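Local coordinates for BH1974 protein (Bacillus halodurans, PDB 3ON5) that is of unproven function but probably assists the maturation of molybdenum enzymes such as xanthine dehydrogenase, at residues A[226-231]-A[245-250]; A[202-207]-A[267-272]; A[210-215]-A[238-243]; A[249-254]-A[273-278]. One frame throughout, in Å; residues are numbered along the deposited sequence.

Interaction 1 of 4, residues A[226-231]-A[245-250]; sequences VVTDWR and EIIVDF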
# COMPACT_ATOMS: atom_id res chain seq x y z
N VAL A 226 4.30 -3.59 33.19
CA VAL A 226 3.41 -3.18 34.27
C VAL A 226 3.83 -1.76 34.67
O VAL A 226 4.99 -1.53 35.02
CB VAL A 226 3.37 -4.17 35.50
CG1 VAL A 226 2.54 -3.61 36.65
CG2 VAL A 226 2.85 -5.54 35.08
N VAL A 227 2.89 -0.82 34.57
CA VAL A 227 3.06 0.58 34.96
C VAL A 227 2.24 0.81 36.19
O VAL A 227 1.04 0.49 36.18
CB VAL A 227 2.69 1.59 33.84
CG1 VAL A 227 2.86 3.03 34.32
CG2 VAL A 227 3.48 1.33 32.57
N THR A 228 2.86 1.37 37.24
CA THR A 228 2.14 1.70 38.47
C THR A 228 2.58 3.10 38.94
O THR A 228 3.75 3.49 38.83
CB THR A 228 2.31 0.63 39.55
OG1 THR A 228 1.60 1.04 40.74
CG2 THR A 228 3.77 0.30 39.85
N ASP A 229 1.58 3.88 39.39
CA ASP A 229 1.69 5.23 39.91
C ASP A 229 0.43 5.50 40.76
O ASP A 229 -0.57 4.80 40.62
CB ASP A 229 1.87 6.25 38.77
CG ASP A 229 2.32 7.64 39.19
OD1 ASP A 229 1.49 8.39 39.73
OD2 ASP A 229 3.47 8.01 38.87
N TRP A 230 0.51 6.48 41.67
CA TRP A 230 -0.56 6.82 42.60
C TRP A 230 -1.44 7.97 42.06
O TRP A 230 -2.43 8.32 42.70
CB TRP A 230 0.07 7.20 43.94
CG TRP A 230 0.95 8.41 43.89
CD1 TRP A 230 0.63 9.67 44.27
CD2 TRP A 230 2.33 8.46 43.45
NE1 TRP A 230 1.70 10.51 44.09
CE2 TRP A 230 2.76 9.79 43.59
CE3 TRP A 230 3.24 7.50 42.97
CZ2 TRP A 230 4.05 10.20 43.23
CZ3 TRP A 230 4.51 7.91 42.61
CH2 TRP A 230 4.90 9.24 42.74
N ARG A 231 -1.08 8.54 40.88
CA ARG A 231 -1.74 9.70 40.25
C ARG A 231 -2.58 9.27 39.03
O ARG A 231 -2.05 9.04 37.94
CB ARG A 231 -0.68 10.72 39.85
CG ARG A 231 0.09 11.23 41.06
CD ARG A 231 1.32 11.99 40.66
NE ARG A 231 2.24 11.15 39.90
CZ ARG A 231 3.42 11.56 39.46
NH1 ARG A 231 3.83 12.80 39.72
NH2 ARG A 231 4.19 10.75 38.75
N GLU A 245 -0.38 -3.93 31.87
CA GLU A 245 -1.11 -3.55 33.08
C GLU A 245 -0.75 -2.15 33.49
O GLU A 245 0.42 -1.77 33.44
CB GLU A 245 -0.83 -4.51 34.26
CG GLU A 245 -1.31 -5.93 34.08
CD GLU A 245 -1.04 -6.83 35.27
OE1 GLU A 245 -1.55 -6.52 36.38
OE2 GLU A 245 -0.36 -7.87 35.09
N ILE A 246 -1.76 -1.38 33.89
CA ILE A 246 -1.62 -0.04 34.46
C ILE A 246 -2.33 -0.13 35.82
O ILE A 246 -3.54 -0.31 35.84
CB ILE A 246 -2.15 1.12 33.54
CG1 ILE A 246 -1.65 1.03 32.08
CG2 ILE A 246 -1.86 2.49 34.16
CD1 ILE A 246 -2.36 1.97 31.12
N ILE A 247 -1.58 -0.10 36.94
CA ILE A 247 -2.20 -0.24 38.28
C ILE A 247 -2.06 1.09 39.07
O ILE A 247 -0.95 1.49 39.43
CB ILE A 247 -1.56 -1.44 39.03
CG1 ILE A 247 -1.84 -2.75 38.23
CG2 ILE A 247 -2.08 -1.54 40.47
CD1 ILE A 247 -0.92 -3.94 38.49
N VAL A 248 -3.20 1.77 39.34
CA VAL A 248 -3.21 3.05 40.04
C VAL A 248 -3.30 2.77 41.56
O VAL A 248 -4.34 2.35 42.06
CB VAL A 248 -4.33 4.03 39.56
CG1 VAL A 248 -4.17 5.40 40.21
CG2 VAL A 248 -4.31 4.19 38.06
N ASP A 249 -2.20 3.01 42.27
CA ASP A 249 -2.04 2.72 43.70
C ASP A 249 -0.83 3.39 44.28
O ASP A 249 0.11 3.67 43.54
CB ASP A 249 -1.85 1.18 43.89
CG ASP A 249 -2.94 0.43 44.63
OD1 ASP A 249 -3.48 0.99 45.61
OD2 ASP A 249 -3.15 -0.76 44.31
N PHE A 250 -0.79 3.57 45.61
CA PHE A 250 0.43 4.05 46.26
C PHE A 250 1.46 2.92 46.26
O PHE A 250 1.04 1.77 46.44
CB PHE A 250 0.16 4.57 47.67
CG PHE A 250 -0.45 5.94 47.69
CD1 PHE A 250 0.33 7.06 47.49
CD2 PHE A 250 -1.78 6.11 47.98
CE1 PHE A 250 -0.23 8.33 47.49
CE2 PHE A 250 -2.33 7.38 48.06
CZ PHE A 250 -1.57 8.48 47.76
O HOH W 1 2.67 2.60 42.65
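V227 bonds through its backbone to both E245 and I247, the pattern of neighbouring parallel strands: V227 N donates to E245 O (2.9 Å) and I247 N to V227 O (2.8 Å). Beyond them D249 N reaches D229 O at 2.9 Å, whereas the bond from D229 N to I247 O is weak. The two short strands run 15° apart.

T228 adds a side-chain bond. With OG1 opposite its own backbone N (chi1 179°), the hydroxyl donates to I247 O at 2.9 Å and accepts from a water that also donates to D249 O. A valine in its place would probably leave I247 O to the weak bond from D229 N and the water without one of its acceptors.

The apolar contacts begin on the same face, where V226 CG1 meets I247 CD1 at 3.9 Å; F254 of helix 251-257 packs on V226, T228 and I247. At the far end W230 CB sits over one face of the F250 ring, 4.0 Å from its centroid. The indole and phenyl planes are nearly parallel (16°) but slid apart, with little overlap.

A salt bridge lies within 226-231. R231 grips the D229 carboxylate side-on, R231 NE to D229 OD1, and R231 NH2 to D229 OD2 at 2.8 Å, while R231 N closes an Asx turn on OD1. D229 OD2 also accepts from A207 N. The chemistry thus divides the work: backbone bonds join the outermost strand to the parallel sheet, while the acid fixes the chain's turn where strand 223-229 ends.

Interaction 2 of 4, residues A[202-207]-A[267-272]; sequences LIIFGA and LIMTHH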
# COMPACT_ATOMS: atom_id res chain seq x y z
N LEU A 202 8.69 -6.42 33.15
CA LEU A 202 9.29 -5.13 33.47
C LEU A 202 8.28 -4.32 34.24
O LEU A 202 7.26 -3.90 33.69
CB LEU A 202 9.77 -4.40 32.22
CG LEU A 202 10.41 -3.03 32.45
CD1 LEU A 202 11.76 -3.17 33.12
CD2 LEU A 202 10.54 -2.28 31.14
N ILE A 203 8.55 -4.17 35.55
CA ILE A 203 7.68 -3.48 36.50
C ILE A 203 8.23 -2.06 36.66
O ILE A 203 9.32 -1.87 37.21
CB ILE A 203 7.59 -4.27 37.84
CG1 ILE A 203 7.25 -5.75 37.56
CG2 ILE A 203 6.57 -3.60 38.81
CD1 ILE A 203 7.34 -6.69 38.68
N ILE A 204 7.47 -1.08 36.14
CA ILE A 204 7.84 0.34 36.14
C ILE A 204 7.05 1.10 37.21
O ILE A 204 5.82 1.13 37.19
CB ILE A 204 7.63 0.96 34.74
CG1 ILE A 204 8.37 0.14 33.65
CG2 ILE A 204 8.08 2.42 34.75
CD1 ILE A 204 7.97 0.42 32.20
N PHE A 205 7.79 1.72 38.13
CA PHE A 205 7.27 2.58 39.19
C PHE A 205 7.40 4.02 38.73
O PHE A 205 8.52 4.54 38.63
CB PHE A 205 7.99 2.33 40.51
CG PHE A 205 7.63 1.03 41.18
CD1 PHE A 205 6.54 0.96 42.04
CD2 PHE A 205 8.40 -0.11 40.98
CE1 PHE A 205 6.21 -0.24 42.67
CE2 PHE A 205 8.06 -1.31 41.61
CZ PHE A 205 6.97 -1.36 42.45
N GLY A 206 6.27 4.60 38.36
CA GLY A 206 6.18 5.96 37.86
C GLY A 206 5.44 6.02 36.55
O GLY A 206 5.59 5.13 35.71
N ALA A 207 4.59 7.05 36.38
CA ALA A 207 3.82 7.24 35.15
C ALA A 207 3.97 8.70 34.63
O ALA A 207 3.06 9.23 33.99
CB ALA A 207 2.36 6.89 35.38
N LEU A 267 12.07 -1.03 37.55
CA LEU A 267 12.49 0.29 37.12
C LEU A 267 11.77 1.34 37.97
O LEU A 267 10.55 1.47 37.88
CB LEU A 267 12.17 0.39 35.64
CG LEU A 267 13.05 1.21 34.72
CD1 LEU A 267 14.53 0.96 34.95
CD2 LEU A 267 12.75 0.83 33.36
N ILE A 268 12.52 2.00 38.86
CA ILE A 268 12.06 3.01 39.81
C ILE A 268 12.29 4.40 39.19
O ILE A 268 13.43 4.85 39.11
CB ILE A 268 12.80 2.85 41.19
CG1 ILE A 268 12.83 1.39 41.68
CG2 ILE A 268 12.21 3.77 42.23
CD1 ILE A 268 13.61 1.17 43.00
N MSE A 269 11.21 5.07 38.75
CA MSE A 269 11.36 6.39 38.11
C MSE A 269 10.16 7.28 38.40
O MSE A 269 9.53 7.81 37.46
CB MSE A 269 11.57 6.24 36.61
CG MSE A 269 10.71 5.16 35.96
SE MSE A 269 11.23 4.95 34.11
CE MSE A 269 13.11 4.79 34.34
N THR A 270 9.88 7.47 39.71
CA THR A 270 8.74 8.25 40.17
C THR A 270 9.08 9.73 40.25
O THR A 270 8.17 10.55 40.23
CB THR A 270 8.22 7.76 41.54
OG1 THR A 270 9.12 8.16 42.58
CG2 THR A 270 7.97 6.26 41.60
N HIS A 271 10.39 10.08 40.38
CA HIS A 271 10.91 11.45 40.53
C HIS A 271 10.53 12.02 41.90
O HIS A 271 10.60 13.22 42.09
CB HIS A 271 10.43 12.39 39.40
CG HIS A 271 10.86 11.97 38.03
ND1 HIS A 271 12.12 12.28 37.56
CD2 HIS A 271 10.17 11.33 37.07
CE1 HIS A 271 12.17 11.79 36.33
NE2 HIS A 271 11.02 11.20 35.99
N HIS A 272 10.11 11.15 42.83
CA HIS A 272 9.71 11.45 44.21
C HIS A 272 10.56 10.63 45.12
O HIS A 272 10.46 9.40 45.11
CB HIS A 272 8.22 11.17 44.45
CG HIS A 272 7.29 12.12 43.77
ND1 HIS A 272 7.04 12.04 42.40
CD2 HIS A 272 6.53 13.11 44.29
CE1 HIS A 272 6.18 13.01 42.13
NE2 HIS A 272 5.84 13.68 43.24
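M269 N donates to F205 O at 2.7 Å. F205 N in turn gives a bond to L267 O (2.8 Å), and L267 N donates to I203 O. F205 thus uses both its N-H and its C=O across the contact, and strands 200-205 and 265-268 lie side by side, parallel, in the middle of the Rossmann sheet.

On one face I204 CG2 touches the selenomethionine M269 at CG, 4.0 Å away. M269 CG lies between its own backbone N and carbonyl carbon (chi1 40°), and the chain then bends at chi3, bringing SE near the same methyl. L202 CD1 meets L267 CD2 at 4.1 Å, and helix 211-221 packs on this face. On the other face the F205 ring turns an edge toward L267 O and meets F254 nearly at right angles, while T270 CG2 rests 3.5 Å from F205 O.

G206 opens the glycine-rich turn that follows the first Rossmann strand. Its backbone angles are ones that by themselves call for glycine. T270 OG1 accepts from H272 N in an ST turn, and D276 of helix 273-283 lies beside this hydroxyl at a doubtful, too-close distance. Buried main-chain polar atoms are thus paired strand to strand, while the loops leaving both strands are shaped by glycine and by a hydroxyl.

Interaction 3 of 4, residues A[210-215]-A[238-243]; sequences DVPPLV and HFFPDA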
# COMPACT_ATOMS: atom_id res chain seq x y z
N ASP A 210 8.01 10.82 30.93
CA ASP A 210 9.24 10.19 30.46
C ASP A 210 9.09 8.64 30.34
O ASP A 210 9.93 7.99 29.71
CB ASP A 210 10.41 10.52 31.41
CG ASP A 210 10.24 10.18 32.89
OD1 ASP A 210 9.16 10.47 33.46
OD2 ASP A 210 11.22 9.78 33.51
N VAL A 211 8.01 8.08 30.93
CA VAL A 211 7.74 6.64 31.01
C VAL A 211 7.07 6.11 29.70
O VAL A 211 7.44 5.00 29.29
CB VAL A 211 6.87 6.31 32.25
CG1 VAL A 211 6.62 4.81 32.37
CG2 VAL A 211 7.55 6.82 33.52
N PRO A 212 6.15 6.82 28.99
CA PRO A 212 5.56 6.24 27.76
C PRO A 212 6.61 5.75 26.72
O PRO A 212 6.37 4.62 26.24
CB PRO A 212 4.73 7.39 27.21
CG PRO A 212 4.31 8.12 28.41
CD PRO A 212 5.53 8.13 29.28
N PRO A 213 7.74 6.45 26.38
CA PRO A 213 8.68 5.88 25.38
C PRO A 213 9.31 4.57 25.86
O PRO A 213 9.48 3.66 25.06
CB PRO A 213 9.75 6.96 25.20
CG PRO A 213 9.59 7.90 26.29
CD PRO A 213 8.20 7.80 26.80
N LEU A 214 9.63 4.47 27.17
CA LEU A 214 10.21 3.27 27.76
C LEU A 214 9.25 2.08 27.64
O LEU A 214 9.70 0.98 27.34
CB LEU A 214 10.56 3.54 29.23
CG LEU A 214 11.04 2.36 30.04
CD1 LEU A 214 12.44 1.97 29.66
CD2 LEU A 214 11.00 2.70 31.48
N VAL A 215 7.94 2.30 27.88
CA VAL A 215 6.92 1.26 27.77
C VAL A 215 6.89 0.77 26.31
O VAL A 215 6.89 -0.43 26.08
CB VAL A 215 5.51 1.73 28.27
CG1 VAL A 215 4.43 0.70 27.99
CG2 VAL A 215 5.56 2.06 29.76
N HIS A 238 -4.56 5.90 27.22
CA HIS A 238 -4.06 6.45 25.96
C HIS A 238 -2.58 6.88 26.08
O HIS A 238 -1.89 6.87 25.06
CB HIS A 238 -4.90 7.62 25.44
CG HIS A 238 -5.00 8.78 26.37
ND1 HIS A 238 -4.08 9.81 26.33
CD2 HIS A 238 -5.94 9.06 27.30
CE1 HIS A 238 -4.47 10.67 27.26
NE2 HIS A 238 -5.58 10.26 27.87
N PHE A 239 -2.06 7.14 27.32
CA PHE A 239 -0.64 7.44 27.50
C PHE A 239 0.23 6.19 27.34
O PHE A 239 1.36 6.31 26.87
CB PHE A 239 -0.35 8.05 28.87
CG PHE A 239 -1.02 9.35 29.15
CD1 PHE A 239 -0.76 10.47 28.35
CD2 PHE A 239 -1.83 9.51 30.27
CE1 PHE A 239 -1.39 11.69 28.62
CE2 PHE A 239 -2.43 10.74 30.55
CZ PHE A 239 -2.21 11.82 29.72
N PHE A 240 -0.30 5.01 27.73
CA PHE A 240 0.44 3.75 27.69
C PHE A 240 -0.36 2.66 26.95
O PHE A 240 -0.78 1.66 27.56
CB PHE A 240 0.76 3.30 29.13
CG PHE A 240 1.38 4.34 30.02
CD1 PHE A 240 2.76 4.54 30.03
CD2 PHE A 240 0.61 5.10 30.88
CE1 PHE A 240 3.34 5.50 30.87
CE2 PHE A 240 1.19 6.06 31.71
CZ PHE A 240 2.55 6.25 31.70
N PRO A 241 -0.59 2.80 25.63
CA PRO A 241 -1.36 1.79 24.91
C PRO A 241 -0.65 0.43 24.80
O PRO A 241 -1.30 -0.57 24.52
CB PRO A 241 -1.53 2.40 23.52
CG PRO A 241 -0.39 3.32 23.38
CD PRO A 241 -0.20 3.91 24.72
N ASP A 242 0.68 0.39 25.00
CA ASP A 242 1.45 -0.84 24.87
C ASP A 242 1.65 -1.55 26.22
O ASP A 242 2.15 -2.68 26.23
CB ASP A 242 2.82 -0.52 24.26
CG ASP A 242 2.74 0.01 22.85
OD1 ASP A 242 2.02 -0.61 22.02
OD2 ASP A 242 3.44 1.01 22.55
N ALA A 243 1.28 -0.89 27.33
CA ALA A 243 1.38 -1.46 28.67
C ALA A 243 0.37 -2.56 28.84
O ALA A 243 -0.79 -2.39 28.44
CB ALA A 243 1.18 -0.39 29.75
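F240 carries its ring toward P212 and V215 because CG stands opposite its own carbonyl carbon (chi1 -50°), swinging the CD1–CE1 side to the start of helix 211-221. V215, with CG1 opposite its backbone N (chi1 173°), spreads its two methyls: CG2 goes to F240 CD1 at 3.8 Å and CG1 to A243 N at 3.6 Å.

F240 CE1 is the meeting point. V211 CG1, oblique to the ring, and P212 CG each approach it to 3.7 Å, and the V215 side chain crosses that of F240 at about a right angle. P212 CB also packs against F239 O (3.6 Å). No hydrogen bond joins the two segments, so they meet by packing, mostly apolar. An alanine at F240 would probably open a gap beside V211, P212 and V215 and deprive the helix start of its aromatic neighbour.

The loop side is shaped by a type I turn from F240 to A243, which sets A243 CB 3.9 Å from V215 CG1. D242 OD2 bonds to OG1 of T216, the residue after V215 in helix 211-221. Beneath, V215 and A243 both rest on T225 and V227 of strand 223-229, and V211 and V215 touch I204 of strand 200-205; helix 326-343 meets P213 and L214.

Interaction 4 of 4, residues A[249-254]-A[273-278]; sequences DFPADF and FQKDQE
P251 and A252, the first turn of helix 251-257, receive the carboxylate of E278 from helix 273-283. E278 OE2 lies 3.4 Å from P251 CB and accepts a weak, bent bond from A252 N (3.2 Å, 131°). A252 CB is close to the same carboxylate, 3.6 Å from OE2. E278 gets there with CG set between its own backbone N and carbonyl carbon (chi1 68°) and the rest of the chain extended, so that it reaches across to helix 251-257.

Beside it K275 lays its aliphatic part across the proline ring at about a right angle, its CD 3.8 Å from P251 CD. Its chain bends at chi2 and again at chi4, and CE comes to the edge of the F250 ring, 4.0 Å from CD1. The lysine's charge is further engaged in a cation-pi contact with W230, on which P251 also packs.

Behind this shell, F250 holds the N-cap position, and F250 O accepts from D253 N (2.8 Å) and from F254 N, fixing the first turn under the proline. On the other side D276 of helix 273-283 makes a salt bridge to R299. F273, in the first turn of that helix, packs on E100 of the second subunit.

The contact lies at the protein surface. A carboxylate beside a helix N terminus is likely to be favoured electrostatically by the helix dipole, although its one bond here is weak; most of the remaining touch is aliphatic, from lysine and proline.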
# COMPACT_ATOMS: atom_id res chain seq x y z
N ASP A 249 -2.20 3.01 42.27
CA ASP A 249 -2.04 2.72 43.70
C ASP A 249 -0.83 3.39 44.28
O ASP A 249 0.11 3.67 43.54
CB ASP A 249 -1.85 1.18 43.89
CG ASP A 249 -2.94 0.43 44.63
OD1 ASP A 249 -3.48 0.99 45.61
OD2 ASP A 249 -3.15 -0.76 44.31
N PHE A 250 -0.79 3.57 45.61
CA PHE A 250 0.43 4.05 46.26
C PHE A 250 1.46 2.92 46.26
O PHE A 250 1.04 1.77 46.44
CB PHE A 250 0.16 4.57 47.67
CG PHE A 250 -0.45 5.94 47.69
CD1 PHE A 250 0.33 7.06 47.49
CD2 PHE A 250 -1.78 6.11 47.98
CE1 PHE A 250 -0.23 8.33 47.49
CE2 PHE A 250 -2.33 7.38 48.06
CZ PHE A 250 -1.57 8.48 47.76
N PRO A 251 2.77 3.19 46.02
CA PRO A 251 3.78 2.11 45.96
C PRO A 251 3.65 1.07 47.07
O PRO A 251 3.72 -0.12 46.76
CB PRO A 251 5.10 2.84 46.13
CG PRO A 251 4.85 4.16 45.56
CD PRO A 251 3.40 4.50 45.78
N ALA A 252 3.40 1.50 48.33
CA ALA A 252 3.24 0.64 49.49
C ALA A 252 2.08 -0.34 49.33
O ALA A 252 2.18 -1.46 49.82
CB ALA A 252 3.02 1.49 50.74
N ASP A 253 0.99 0.08 48.67
CA ASP A 253 -0.17 -0.78 48.42
C ASP A 253 0.14 -1.73 47.31
O ASP A 253 -0.21 -2.89 47.41
CB ASP A 253 -1.41 0.04 48.09
CG ASP A 253 -1.97 0.78 49.26
OD1 ASP A 253 -2.11 0.17 50.34
OD2 ASP A 253 -2.37 1.94 49.08
N PHE A 254 0.79 -1.24 46.25
CA PHE A 254 1.18 -2.07 45.12
C PHE A 254 2.06 -3.22 45.58
O PHE A 254 1.72 -4.36 45.31
CB PHE A 254 1.90 -1.23 44.07
CG PHE A 254 2.31 -2.01 42.85
CD1 PHE A 254 1.44 -2.13 41.76
CD2 PHE A 254 3.57 -2.57 42.75
CE1 PHE A 254 1.83 -2.82 40.61
CE2 PHE A 254 3.96 -3.26 41.61
CZ PHE A 254 3.10 -3.36 40.53
N PHE A 273 11.43 11.30 45.89
CA PHE A 273 12.41 10.69 46.77
C PHE A 273 11.78 9.71 47.76
O PHE A 273 12.19 8.56 47.81
CB PHE A 273 13.20 11.76 47.53
CG PHE A 273 14.40 11.21 48.26
CD1 PHE A 273 14.29 10.76 49.57
CD2 PHE A 273 15.65 11.16 47.64
CE1 PHE A 273 15.40 10.24 50.24
CE2 PHE A 273 16.76 10.66 48.32
CZ PHE A 273 16.63 10.20 49.61
N GLN A 274 10.81 10.17 48.56
CA GLN A 274 10.15 9.34 49.57
C GLN A 274 9.51 8.09 48.94
O GLN A 274 9.62 7.00 49.51
CB GLN A 274 9.10 10.17 50.32
CG GLN A 274 8.36 9.46 51.45
CD GLN A 274 7.27 10.34 52.03
OE1 GLN A 274 7.54 11.33 52.73
NE2 GLN A 274 6.02 9.98 51.78
N LYS A 275 8.87 8.25 47.75
CA LYS A 275 8.23 7.16 47.02
C LYS A 275 9.30 6.15 46.57
O LYS A 275 9.17 4.96 46.89
CB LYS A 275 7.42 7.69 45.82
CG LYS A 275 6.22 8.58 46.14
CD LYS A 275 5.03 7.85 46.72
CE LYS A 275 3.93 8.79 47.12
NZ LYS A 275 4.35 9.67 48.25
N ASP A 276 10.38 6.63 45.89
CA ASP A 276 11.51 5.80 45.44
C ASP A 276 12.17 5.07 46.61
O ASP A 276 12.51 3.89 46.48
CB ASP A 276 12.54 6.66 44.71
CG ASP A 276 12.11 7.22 43.37
OD1 ASP A 276 11.08 6.75 42.83
OD2 ASP A 276 12.83 8.05 42.82
N GLN A 277 12.30 5.75 47.76
CA GLN A 277 12.87 5.17 48.96
C GLN A 277 11.98 4.05 49.52
O GLN A 277 12.54 3.04 49.93
CB GLN A 277 13.10 6.25 50.01
CG GLN A 277 14.02 5.78 51.12
CD GLN A 277 14.26 6.84 52.14
OE1 GLN A 277 13.34 7.29 52.83
NE2 GLN A 277 15.53 7.21 52.30
N GLU A 278 10.61 4.17 49.52
CA GLU A 278 9.83 3.05 50.07
C GLU A 278 9.91 1.87 49.11
O GLU A 278 10.08 0.75 49.59
CB GLU A 278 8.34 3.36 50.45
CG GLU A 278 7.27 3.67 49.40
CD GLU A 278 5.88 3.96 50.00
OE1 GLU A 278 5.79 4.00 51.25
OE2 GLU A 278 4.90 4.15 49.24

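Followed from the N terminus, interaction 2 opens first, on strand 200-205, and closes at the end of strand 265-268 and the loop after it; the loop it makes encloses interactions 1 and 3. Interaction 3 opens at the start of helix 211-221 and closes in the loop before strand 245-248. Interaction 1 opens within that span and closes later, so the two cross. Interaction 4 starts on D249 and F250, where interaction 1 ends, crosses interaction 2 and follows interaction 3 in series. Interactions 1 and 2 share the sheet through backbone bonds between the neighbouring strands 223-229 and 200-205. Interaction 3 packs a helix and loop on one face; interaction 4 joins two helices at the sheet's other side.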